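Local coordinates for protein alkyl hydroperoxide reductase E (Mycobacterium tuberculosis, PDB 5C04) that probably reduces hydrogen peroxide and organic hydroperoxides to water and alcohols as a thiol-specific, mycoredoxin-dependent peroxidase, protecting the cell against oxidative stress, at residues A[23-26]-A[27-30]. The protein carries 1 engineered substitution. Residues are numbered along the deposited sequence; the frame is centred on the assembly and turned at random.
Sequences TLRG and YRGA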
# COMPACT_ATOMS: atom_id res chain seq x y z
N THR A 23 9.32 -18.07 1.17
CA THR A 23 8.66 -18.82 2.24
C THR A 23 9.62 -18.88 3.42
O THR A 23 10.83 -18.95 3.23
CB THR A 23 8.24 -20.24 1.78
OG1 THR A 23 7.18 -20.13 0.83
CG2 THR A 23 7.77 -21.13 2.95
N LEU A 24 9.08 -18.83 4.64
CA LEU A 24 9.94 -18.92 5.84
C LEU A 24 10.61 -20.31 5.94
O LEU A 24 11.81 -20.42 6.22
CB LEU A 24 9.12 -18.67 7.11
CG LEU A 24 9.88 -18.69 8.44
CD1 LEU A 24 10.93 -17.60 8.47
CD2 LEU A 24 8.96 -18.57 9.65
N ARG A 25 9.81 -21.34 5.69
CA ARG A 25 10.28 -22.75 5.80
C ARG A 25 11.47 -23.07 4.91
O ARG A 25 12.30 -23.93 5.26
CB ARG A 25 9.12 -23.69 5.50
CG ARG A 25 9.38 -25.15 5.83
CD ARG A 25 8.06 -25.89 5.85
NE ARG A 25 7.31 -25.62 7.08
CZ ARG A 25 7.23 -26.44 8.13
NH1 ARG A 25 7.86 -27.60 8.14
NH2 ARG A 25 6.51 -26.08 9.19
N GLY A 26 11.56 -22.40 3.76
CA GLY A 26 12.72 -22.52 2.86
C GLY A 26 14.08 -22.40 3.54
O GLY A 26 15.05 -23.00 3.09
N TYR A 27 14.15 -21.64 4.63
CA TYR A 27 15.42 -21.39 5.32
C TYR A 27 15.78 -22.45 6.38
O TYR A 27 16.91 -22.46 6.91
CB TYR A 27 15.39 -20.01 5.98
CG TYR A 27 15.34 -18.85 5.01
CD1 TYR A 27 16.49 -18.37 4.40
CD2 TYR A 27 14.12 -18.25 4.68
CE1 TYR A 27 16.44 -17.30 3.51
CE2 TYR A 27 14.06 -17.19 3.79
CZ TYR A 27 15.22 -16.72 3.21
OH TYR A 27 15.17 -15.66 2.34
N ARG A 28 14.83 -23.33 6.69
CA ARG A 28 15.07 -24.34 7.73
C ARG A 28 16.24 -25.23 7.40
O ARG A 28 16.42 -25.65 6.26
CB ARG A 28 13.84 -25.20 7.99
CG ARG A 28 12.83 -24.52 8.88
CD ARG A 28 11.95 -25.54 9.56
NE ARG A 28 10.79 -24.92 10.17
CZ ARG A 28 9.84 -25.58 10.81
NH1 ARG A 28 9.91 -26.90 10.92
NH2 ARG A 28 8.80 -24.93 11.33
N GLY A 29 17.05 -25.48 8.43
CA GLY A 29 18.25 -26.30 8.32
C GLY A 29 19.44 -25.56 7.74
O GLY A 29 20.54 -26.11 7.73
N ALA A 30 19.24 -24.33 7.27
CA ALA A 30 20.29 -23.58 6.56
C ALA A 30 20.64 -22.27 7.25
O ALA A 30 21.81 -22.01 7.54
CB ALA A 30 19.85 -23.32 5.13
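A bend at chi3 (-77°) turns the end of Arg-25 back beside Arg-28, whose chain runs extended from CG to NE, and each guanidinium lies over one face of the other, the two planes tilted 38° apart. They overlap only in part: each CZ lies offset toward the rim of the other group, and NH2 of Arg-25 comes 3.3 Å from NH2 of Arg-28. Both are donors, so no hydrogen bond joins them; two like charges this close at the surface presumably cost some energy. Nearer the backbone, CB of Arg-28 sits 3.4 Å from Arg-25 O, which accepts a hydrogen bond from Arg-28 N (3.0 Å). One residue earlier the same i to i+3 step recurs, with Tyr-27 N giving a nearly straight bond (165°) to Leu-24 O. That carbonyl oxygen also lies in the plane of the Tyr-27 ring, at its edge, 3.5 Å from CD2. The ring goes on to pack against Val-33, Ala-66 and Leu-68, while Leu-24 also touches Val-33. Successive i to i+3 bonds make this a short 3-10 turn, here linking strands 21-23 and 32-37 of the peroxiredoxin's thioredoxin fold.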